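Long-range contacts in FACT-Spt16 (Cicer arietinum, PDB 5CE6), which probably serves as a histone chaperone subunit of the FACT complex, with an N-terminal domain that is thought to bind histones H3-H4: residues N262-S273 against V297-K307; A335-L343 against M402-F410. One frame throughout, in Å; residues are numbered along the deposited sequence. Where two conformers were deposited one is given.

Interaction 1 of 2, residues N262-S273 against V297-K307. With ACT (acetate ion), chain B.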
loop_
_atom_site.group_PDB
_atom_site.type_symbol
_atom_site.label_atom_id
_atom_site.label_comp_id
_atom_site.label_asym_id
_atom_site.label_seq_id
_atom_site.Cartn_x
_atom_site.Cartn_y
_atom_site.Cartn_z
ATOM N N ASN A 262 -17.461 -1.716 4.791
ATOM C CA ASN A 262 -16.063 -1.673 5.188
ATOM C C ASN A 262 -15.125 -1.893 4.013
ATOM O O ASN A 262 -13.912 -1.801 4.170
ATOM C CB ASN A 262 -15.779 -2.729 6.256
ATOM C CG ASN A 262 -16.431 -2.407 7.592
ATOM O OD1 ASN A 262 -16.599 -1.245 7.952
ATOM N ND2 ASN A 262 -16.784 -3.448 8.341
ATOM N N VAL A 263 -15.689 -2.163 2.837
ATOM C CA VAL A 263 -14.889 -2.539 1.664
ATOM C C VAL A 263 -14.674 -1.390 0.676
ATOM O O VAL A 263 -15.613 -0.659 0.346
ATOM C CB VAL A 263 -15.555 -3.709 0.903
ATOM C CG1 VAL A 263 -14.773 -4.037 -0.365
ATOM C CG2 VAL A 263 -15.669 -4.924 1.795
ATOM N N ASP A 264 -13.436 -1.226 0.215
ATOM C CA ASP A 264 -13.146 -0.320 -0.887
ATOM C C ASP A 264 -12.146 -0.984 -1.833
ATOM O O ASP A 264 -11.644 -2.076 -1.551
ATOM C CB ASP A 264 -12.590 1.011 -0.376
ATOM C CG ASP A 264 -12.706 2.127 -1.407
ATOM O OD1 ASP A 264 -13.306 1.897 -2.482
ATOM O OD2 ASP A 264 -12.204 3.241 -1.137
ATOM N N ILE A 265 -11.866 -0.337 -2.960
ATOM C CA ILE A 265 -10.856 -0.850 -3.875
ATOM C C ILE A 265 -9.537 -0.145 -3.572
ATOM O O ILE A 265 -9.521 1.041 -3.248
ATOM C CB ILE A 265 -11.238 -0.642 -5.367
ATOM C CG1 ILE A 265 -11.296 0.847 -5.712
ATOM C CG2 ILE A 265 -12.570 -1.313 -5.678
ATOM C CD1 ILE A 265 -11.425 1.144 -7.197
ATOM N N CYS A 266 -8.424 -0.863 -3.660
ATOM C CA CYS A 266 -7.127 -0.245 -3.380
ATOM C C CYS A 266 -6.681 0.644 -4.516
ATOM O O CYS A 266 -5.992 1.647 -4.305
ATOM C CB CYS A 266 -6.046 -1.304 -3.156
ATOM S SG CYS A 266 -6.361 -2.317 -1.725
ATOM N N TYR A 267 -7.056 0.246 -5.724
ATOM C CA TYR A 267 -6.707 0.972 -6.940
ATOM C C TYR A 267 -7.613 0.423 -8.032
ATOM O O TYR A 267 -8.186 -0.658 -7.857
ATOM C CB TYR A 267 -5.229 0.769 -7.297
ATOM C CG TYR A 267 -4.826 -0.687 -7.482
ATOM C CD1 TYR A 267 -4.961 -1.312 -8.708
ATOM C CD2 TYR A 267 -4.334 -1.426 -6.424
ATOM C CE1 TYR A 267 -4.591 -2.636 -8.879
ATOM C CE2 TYR A 267 -3.976 -2.746 -6.577
ATOM C CZ TYR A 267 -4.110 -3.349 -7.807
ATOM O OH TYR A 267 -3.736 -4.668 -7.961
ATOM N N PRO A 268 -7.776 1.169 -9.141
ATOM C CA PRO A 268 -8.622 0.645 -10.215
ATOM C C PRO A 268 -7.961 -0.595 -10.782
ATOM O O PRO A 268 -6.774 -0.522 -11.108
ATOM C CB PRO A 268 -8.598 1.766 -11.258
ATOM C CG PRO A 268 -8.307 3.014 -10.460
ATOM C CD PRO A 268 -7.343 2.554 -9.404
ATOM N N PRO A 269 -8.701 -1.712 -10.853
ATOM C CA PRO A 269 -8.132 -2.988 -11.299
ATOM C C PRO A 269 -7.380 -2.848 -12.607
ATOM O O PRO A 269 -7.784 -2.063 -13.471
ATOM C CB PRO A 269 -9.374 -3.858 -11.480
ATOM C CG PRO A 269 -10.278 -3.374 -10.354
ATOM C CD PRO A 269 -10.090 -1.875 -10.376
ATOM N N ILE A 270 -6.291 -3.595 -12.738
ATOM C CA ILE A 270 -5.421 -3.469 -13.898
ATOM C C ILE A 270 -5.610 -4.676 -14.784
ATOM O O ILE A 270 -5.449 -5.800 -14.338
ATOM C CB ILE A 270 -3.948 -3.382 -13.462
ATOM C CG1 ILE A 270 -3.705 -2.051 -12.727
ATOM C CG2 ILE A 270 -3.001 -3.542 -14.668
ATOM C CD1 ILE A 270 -2.411 -2.034 -11.899
ATOM N N PHE A 271 -5.995 -4.436 -16.032
ATOM C CA PHE A 271 -6.058 -5.495 -17.032
ATOM C C PHE A 271 -5.217 -5.076 -18.214
ATOM O O PHE A 271 -5.379 -3.967 -18.731
ATOM C CB PHE A 271 -7.496 -5.717 -17.484
ATOM C CG PHE A 271 -8.336 -6.421 -16.470
ATOM C CD1 PHE A 271 -8.988 -5.707 -15.475
ATOM C CD2 PHE A 271 -8.456 -7.806 -16.498
ATOM C CE1 PHE A 271 -9.750 -6.357 -14.516
ATOM C CE2 PHE A 271 -9.232 -8.466 -15.546
ATOM C CZ PHE A 271 -9.878 -7.738 -14.562
ATOM N N GLN A 272 -4.316 -5.957 -18.646
ATOM C CA GLN A 272 -3.423 -5.641 -19.762
ATOM C C GLN A 272 -3.275 -6.844 -20.671
ATOM O O GLN A 272 -3.224 -7.983 -20.201
ATOM C CB GLN A 272 -2.036 -5.245 -19.236
ATOM C CG GLN A 272 -2.042 -4.010 -18.357
ATOM C CD GLN A 272 -0.692 -3.686 -17.751
ATOM O OE1 GLN A 272 0.263 -4.451 -17.877
ATOM N NE2 GLN A 272 -0.616 -2.556 -17.052
ATOM N N SER A 273 -3.175 -6.590 -21.971
ATOM C CA SER A 273 -2.927 -7.667 -22.922
ATOM C C SER A 273 -2.450 -7.051 -24.221
ATOM O O SER A 273 -2.290 -5.839 -24.305
ATOM C CB SER A 273 -4.205 -8.477 -23.163
ATOM O OG SER A 273 -5.153 -7.709 -23.890
ATOM N N VAL A 297 -0.521 -13.191 -23.757
ATOM C CA VAL A 297 -0.568 -13.190 -22.298
ATOM C C VAL A 297 -1.498 -12.081 -21.833
ATOM O O VAL A 297 -1.678 -11.077 -22.523
ATOM C CB VAL A 297 0.823 -13.046 -21.633
ATOM C CG1 VAL A 297 1.770 -14.148 -22.097
ATOM C CG2 VAL A 297 1.419 -11.709 -21.932
ATOM N N ILE A 298 -2.099 -12.294 -20.671
ATOM C CA ILE A 298 -3.038 -11.342 -20.084
ATOM C C ILE A 298 -2.624 -11.131 -18.642
ATOM O O ILE A 298 -2.464 -12.099 -17.894
ATOM C CB ILE A 298 -4.486 -11.894 -20.130
ATOM C CG1 ILE A 298 -4.931 -12.087 -21.582
ATOM C CG2 ILE A 298 -5.465 -10.964 -19.384
ATOM C CD1 ILE A 298 -6.210 -12.921 -21.749
ATOM N N ILE A 299 -2.445 -9.873 -18.240
ATOM C CA ILE A 299 -2.092 -9.577 -16.852
ATOM C C ILE A 299 -3.283 -8.951 -16.135
ATOM O O ILE A 299 -3.928 -8.050 -16.669
ATOM C CB ILE A 299 -0.884 -8.624 -16.760
ATOM C CG1 ILE A 299 0.373 -9.286 -17.345
ATOM C CG2 ILE A 299 -0.612 -8.218 -15.303
ATOM C CD1 ILE A 299 1.601 -8.394 -17.278
ATOM N N CYS A 300 -3.593 -9.461 -14.945
ATOM C CA CYS A 300 -4.622 -8.862 -14.096
ATOM C C CYS A 300 -4.101 -8.650 -12.689
ATOM O O CYS A 300 -3.607 -9.577 -12.049
ATOM C CB CYS A 300 -5.892 -9.718 -14.019
ATOM S SG CYS A 300 -7.114 -9.058 -12.819
ATOM N N ALA A 301 -4.226 -7.422 -12.202
ATOM C CA ALA A 301 -3.881 -7.112 -10.815
ATOM C C ALA A 301 -5.092 -6.473 -10.154
ATOM O O ALA A 301 -5.677 -5.540 -10.692
ATOM C CB ALA A 301 -2.680 -6.176 -10.742
ATOM N N VAL A 302 -5.479 -6.993 -8.994
ATOM C CA VAL A 302 -6.625 -6.434 -8.285
ATOM C C VAL A 302 -6.341 -6.381 -6.793
ATOM O O VAL A 302 -5.655 -7.242 -6.250
ATOM C CB VAL A 302 -7.913 -7.246 -8.594
ATOM C CG1 VAL A 302 -7.725 -8.695 -8.254
ATOM C CG2 VAL A 302 -9.094 -6.698 -7.848
ATOM N N GLY A 303 -6.849 -5.357 -6.121
ATOM C CA GLY A 303 -6.690 -5.320 -4.680
ATOM C C GLY A 303 -7.901 -4.723 -4.005
ATOM O O GLY A 303 -8.382 -3.657 -4.409
ATOM N N ALA A 304 -8.394 -5.418 -2.983
ATOM C CA ALA A 304 -9.494 -4.930 -2.159
ATOM C C ALA A 304 -8.953 -4.399 -0.841
ATOM O O ALA A 304 -7.893 -4.826 -0.364
ATOM C CB ALA A 304 -10.514 -6.023 -1.897
ATOM N N ARG A 305 -9.696 -3.469 -0.256
ATOM C CA ARG A 305 -9.305 -2.835 0.988
ATOM C C ARG A 305 -10.409 -3.096 2.006
ATOM O O ARG A 305 -11.598 -3.021 1.683
ATOM C CB ARG A 305 -9.148 -1.326 0.750
ATOM C CG ARG A 305 -8.210 -0.613 1.712
ATOM C CD ARG A 305 -8.087 0.869 1.345
ATOM N NE ARG A 305 -7.176 1.584 2.240
ATOM C CZ ARG A 305 -7.000 2.903 2.229
ATOM N NH1 ARG A 305 -7.672 3.657 1.369
ATOM N NH2 ARG A 305 -6.153 3.468 3.076
ATOM N N TYR A 306 -10.026 -3.422 3.236
ATOM C CA TYR A 306 -11.018 -3.723 4.254
ATOM C C TYR A 306 -10.718 -2.956 5.532
ATOM O O TYR A 306 -9.643 -3.099 6.106
ATOM C CB TYR A 306 -11.074 -5.228 4.543
ATOM C CG TYR A 306 -12.194 -5.611 5.493
ATOM C CD1 TYR A 306 -13.516 -5.647 5.060
ATOM C CD2 TYR A 306 -11.930 -5.946 6.816
ATOM C CE1 TYR A 306 -14.547 -6.006 5.923
ATOM C CE2 TYR A 306 -12.950 -6.307 7.682
ATOM C CZ TYR A 306 -14.254 -6.336 7.230
ATOM O OH TYR A 306 -15.276 -6.682 8.093
ATOM N N LYS A 307 -11.676 -2.146 5.973
ATOM C CA LYS A 307 -11.472 -1.243 7.105
ATOM C C LYS A 307 -10.158 -0.472 6.977
ATOM O O LYS A 307 -9.428 -0.288 7.960
ATOM C CB LYS A 307 -11.574 -1.989 8.442
ATOM C CG LYS A 307 -12.964 -2.570 8.708
ATOM C CD LYS A 307 -13.019 -3.365 10.003
ATOM C CE LYS A 307 -12.796 -2.482 11.214
ATOM N NZ LYS A 307 -13.879 -1.464 11.354
HETATM C C ACT B . -4.467 6.643 2.615
HETATM O O ACT B . -4.185 7.688 1.990
HETATM O OXT ACT B . -5.615 6.177 2.423
HETATM C CH3 ACT B . -3.482 5.998 3.544
HETATM O O HOH W 1 -8.966 3.033 -1.372
HETATM O O HOH W 2 -8.221 -3.260 -7.512
#

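Interaction 2 of 2, residues A335-L343 against M402-F410. With ACT (acetate ion), chain C.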
loop_
_atom_site.group_PDB
_atom_site.type_symbol
_atom_site.label_atom_id
_atom_site.label_comp_id
_atom_site.label_asym_id
_atom_site.label_seq_id
_atom_site.Cartn_x
_atom_site.Cartn_y
_atom_site.Cartn_z
ATOM N N ALA A 335 10.789 -17.909 -9.061
ATOM C CA ALA A 335 11.442 -16.751 -8.460
ATOM C C ALA A 335 10.561 -16.092 -7.405
ATOM O O ALA A 335 11.045 -15.698 -6.337
ATOM C CB ALA A 335 11.850 -15.747 -9.526
ATOM N N GLN A 336 9.272 -15.948 -7.708
ATOM C CA GLN A 336 8.349 -15.349 -6.746
ATOM C C GLN A 336 8.251 -16.204 -5.491
ATOM O O GLN A 336 8.224 -15.687 -4.373
ATOM C CB GLN A 336 6.953 -15.167 -7.352
ATOM C CG GLN A 336 6.051 -14.222 -6.508
ATOM C CD GLN A 336 4.632 -14.740 -6.323
ATOM O OE1 GLN A 336 4.340 -15.899 -6.601
ATOM N NE2 GLN A 336 3.741 -13.871 -5.838
ATOM N N GLU A 337 8.182 -17.517 -5.677
ATOM C CA GLU A 337 8.122 -18.438 -4.540
ATOM C C GLU A 337 9.394 -18.344 -3.703
ATOM O O GLU A 337 9.352 -18.531 -2.485
ATOM C CB GLU A 337 7.943 -19.883 -5.012
ATOM C CG GLU A 337 6.589 -20.199 -5.632
ATOM C CD GLU A 337 6.592 -21.534 -6.383
ATOM O OE1 GLU A 337 7.668 -21.972 -6.858
ATOM O OE2 GLU A 337 5.513 -22.144 -6.502
ATOM N N ALA A 338 10.521 -18.069 -4.357
ATOM C CA ALA A 338 11.798 -17.949 -3.653
ATOM C C ALA A 338 11.832 -16.696 -2.781
ATOM O O ALA A 338 12.391 -16.711 -1.679
ATOM C CB ALA A 338 12.985 -17.970 -4.636
ATOM N N VAL A 339 11.242 -15.606 -3.272
ATOM C CA VAL A 339 11.121 -14.410 -2.450
ATOM C C VAL A 339 10.277 -14.716 -1.229
ATOM O O VAL A 339 10.662 -14.395 -0.101
ATOM C CB VAL A 339 10.502 -13.233 -3.225
ATOM C CG1 VAL A 339 10.347 -12.023 -2.320
ATOM C CG2 VAL A 339 11.390 -12.879 -4.404
ATOM N N ILE A 340 9.123 -15.332 -1.458
ATOM C CA ILE A 340 8.206 -15.640 -0.354
ATOM C C ILE A 340 8.885 -16.533 0.677
ATOM O O ILE A 340 8.777 -16.305 1.895
ATOM C CB ILE A 340 6.918 -16.296 -0.890
ATOM C CG1 ILE A 340 6.132 -15.276 -1.728
ATOM C CG2 ILE A 340 6.069 -16.819 0.254
ATOM C CD1 ILE A 340 4.935 -15.878 -2.461
ATOM N N GLY A 341 9.607 -17.537 0.189
ATOM C CA GLY A 341 10.294 -18.467 1.067
ATOM C C GLY A 341 11.432 -17.838 1.845
ATOM O O GLY A 341 11.869 -18.386 2.858
ATOM N N SER A 342 11.921 -16.697 1.373
ATOM C CA SER A 342 13.028 -16.012 2.031
ATOM C C SER A 342 12.566 -14.936 2.998
ATOM O O SER A 342 13.369 -14.398 3.758
ATOM C CB SER A 342 13.979 -15.399 0.999
ATOM O OG SER A 342 14.626 -16.397 0.238
ATOM N N LEU A 343 11.279 -14.603 2.963
ATOM C CA LEU A 343 10.751 -13.588 3.875
ATOM C C LEU A 343 10.412 -14.219 5.224
ATOM O O LEU A 343 9.276 -14.619 5.478
ATOM C CB LEU A 343 9.542 -12.874 3.267
ATOM C CG LEU A 343 9.931 -11.955 2.112
ATOM C CD1 LEU A 343 8.698 -11.494 1.358
ATOM C CD2 LEU A 343 10.726 -10.749 2.618
ATOM N N MET A 402 5.056 -8.201 10.051
ATOM C CA MET A 402 5.134 -7.458 8.795
ATOM C C MET A 402 4.235 -8.131 7.774
ATOM O O MET A 402 3.985 -9.341 7.848
ATOM C CB MET A 402 6.564 -7.416 8.264
ATOM C CG MET A 402 7.490 -6.500 9.038
ATOM S SD MET A 402 9.137 -6.524 8.313
ATOM C CE MET A 402 9.913 -5.220 9.268
ATOM N N VAL A 403 3.761 -7.343 6.816
ATOM C CA VAL A 403 2.864 -7.838 5.790
ATOM C C VAL A 403 3.395 -7.330 4.466
ATOM O O VAL A 403 3.723 -6.147 4.340
ATOM C CB VAL A 403 1.438 -7.317 6.002
ATOM C CG1 VAL A 403 0.525 -7.854 4.914
ATOM C CG2 VAL A 403 0.933 -7.739 7.366
ATOM N N PHE A 404 3.493 -8.218 3.477
ATOM C CA PHE A 404 4.082 -7.837 2.193
ATOM C C PHE A 404 3.171 -8.108 1.001
ATOM O O PHE A 404 2.482 -9.131 0.954
ATOM C CB PHE A 404 5.416 -8.581 1.953
ATOM C CG PHE A 404 6.527 -8.146 2.865
ATOM C CD1 PHE A 404 7.263 -7.002 2.586
ATOM C CD2 PHE A 404 6.827 -8.879 4.012
ATOM C CE1 PHE A 404 8.288 -6.593 3.433
ATOM C CE2 PHE A 404 7.853 -8.476 4.860
ATOM C CZ PHE A 404 8.582 -7.337 4.567
ATOM N N ASN A 405 3.180 -7.169 0.053
ATOM C CA ASN A 405 2.692 -7.400 -1.302
ATOM C C ASN A 405 3.915 -7.842 -2.081
ATOM O O ASN A 405 4.744 -7.015 -2.446
ATOM C CB ASN A 405 2.114 -6.078 -1.871
ATOM C CG ASN A 405 1.767 -6.162 -3.360
ATOM O OD1 ASN A 405 1.551 -7.246 -3.901
ATOM N ND2 ASN A 405 1.688 -5.001 -4.017
ATOM N N VAL A 406 4.074 -9.159 -2.245
ATOM C CA VAL A 406 5.188 -9.721 -2.982
ATOM C C VAL A 406 4.771 -9.776 -4.437
ATOM O O VAL A 406 3.996 -10.639 -4.842
ATOM C CB VAL A 406 5.562 -11.126 -2.480
ATOM C CG1 VAL A 406 6.727 -11.697 -3.284
ATOM C CG2 VAL A 406 5.917 -11.074 -0.993
ATOM N N SER A 407 5.305 -8.838 -5.212
ATOM C CA SER A 407 4.840 -8.587 -6.567
ATOM C C SER A 407 6.087 -8.538 -7.431
ATOM O O SER A 407 6.930 -7.654 -7.282
ATOM C CB SER A 407 4.065 -7.256 -6.609
ATOM O OG SER A 407 3.632 -6.914 -7.931
ATOM N N LEU A 408 6.217 -9.533 -8.302
ATOM C CA LEU A 408 7.437 -9.728 -9.061
ATOM C C LEU A 408 7.090 -9.968 -10.528
ATOM O O LEU A 408 6.129 -10.690 -10.843
ATOM C CB LEU A 408 8.192 -10.939 -8.490
ATOM C CG LEU A 408 9.570 -11.210 -9.093
ATOM C CD1 LEU A 408 10.557 -10.136 -8.669
ATOM C CD2 LEU A 408 10.070 -12.599 -8.692
ATOM N N GLY A 409 7.844 -9.346 -11.428
ATOM C CA GLY A 409 7.542 -9.485 -12.837
ATOM C C GLY A 409 8.730 -9.565 -13.764
ATOM O O GLY A 409 9.884 -9.387 -13.362
ATOM N N PHE A 410 8.437 -9.858 -15.026
ATOM C CA PHE A 410 9.410 -9.718 -16.097
ATOM C C PHE A 410 8.889 -8.634 -17.012
ATOM O O PHE A 410 7.725 -8.687 -17.420
ATOM C CB PHE A 410 9.533 -11.015 -16.894
ATOM C CG PHE A 410 10.485 -12.013 -16.307
ATOM C CD1 PHE A 410 11.813 -11.678 -16.089
ATOM C CD2 PHE A 410 10.049 -13.300 -15.989
ATOM C CE1 PHE A 410 12.706 -12.622 -15.562
ATOM C CE2 PHE A 410 10.922 -14.246 -15.465
ATOM C CZ PHE A 410 12.251 -13.909 -15.240
HETATM C C ACT C . 6.645 -4.391 -8.816
HETATM O O ACT C . 7.224 -4.858 -7.800
HETATM O OXT ACT C . 5.725 -5.087 -9.317
HETATM C CH3 ACT C . 7.015 -3.050 -9.385
#

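Interaction 1 of 2, residues N262-S273 against V297-K307
The ring of Tyr267 lies against Ala301 to Gly303, with CG between its backbone N and carbonyl carbon (chi1 57°). Its OH lies 3.3 Å from Ala301 CB. The hydroxyl gives a hydrogen bond to Asn312 OD1, and Phe383 meets the ring edge-to-face. Water 2 sits over the ring centre, bonded to Tyr267 O and Gly303 N. A leucine here would probably leave Asn312 without its hydroxyl mate and open a gap beside Ala301. In one of its two conformers Cys300 lays its SG over one face of the Phe271 ring, 3.9 Å from the centroid and 30° off the ring normal, a sulfur-aromatic contact. On the other face of the sheet Ile270 CB meets Ala301 CB.

The backbones form two antiparallel ladders, separated by a loop where the register shifts by two. They belong to the M24 metallopeptidase-like part of the chain, with helices 200-230 and 237-249 on the Phe271 face. Just beyond the ladder of 263-265 with 304-306, Cys266 SG comes within 3.2 Å of Ala304 O. Arg305 stretches past it, and its NH2 meets acetate OXT in the guanidinium plane at 2.8 Å. Water 1 joins Arg305 NH1 to Asp264 OD2 and Ile265 O. At the far end Asn262 CB approaches Tyr306 CE1 at 3.5 Å, amide and ring planes 89° apart. Lys307 CG lies over one face of the Tyr306 ring, toward its rim.

Interaction 2 of 2, residues A335-L343 against M402-F410
Val406 holds CG1 anti to its backbone N (chi1 179°), and this sends one methyl to helix 335-342 and the other to Leu343 just after it. CG1 meets Val339 CG1 at 3.8 Å and Ile340 CG1 at 3.9 Å. CG2 meets Leu343 CD1 at 3.7 Å. Val339 and Val406 lie alongside each other, pointing in opposing directions, whereas Ile340 comes across Val406 at a slant. Leu408 also has CG anti to its backbone N (chi1 -175°). Its CD2 reaches the helix backbone at Gln336 N and touches Ala335 CB at 3.7 Å.

This is helix-on-sheet packing within the M24 metallopeptidase-like fold, the pita-bread fold. The helix runs roughly antiparallel to strand 403-410, at 152°, with the axes 8.9 Å apart. Phe404, Val406 and Leu408 point toward it from one face of the sheet, and Ser407 points away. Helix 349-363 lies next to the same helix and touches Val339 and Leu343.

Leu343 follows the helix and places CD2 over one face of the Phe404 ring, 4.3 Å above the plane and offset toward the rim. Gln336 bends at chi2, and its NE2 makes a weak bond to Val406 O at 3.4 Å. Its strongest polar partner is Lys449, whose NZ meets OE1; NE2 also bonds Asp431 OD2.

In the fold
Interaction 1 pairs strands within one sheet. Interaction 2 packs a helix on another sheet of the same M24-like region. Their centres are 18 Å apart, and their nearest atoms are about 6 Å apart without touching. Asn312, on strand 309-319, connects them: it hydrogen-bonds Tyr267 of interaction 1 and Asn405 of interaction 2. A sodium ion lies close to interaction 1, about 3 Å from the Ser273 side chain. The potassium ion is farther off, about 8 Å from the side chain of Val297, and its site includes Ala295, Ser420 and Asn422. The acetates at Arg305 and near Ser407 probably come from the crystallisation liquor.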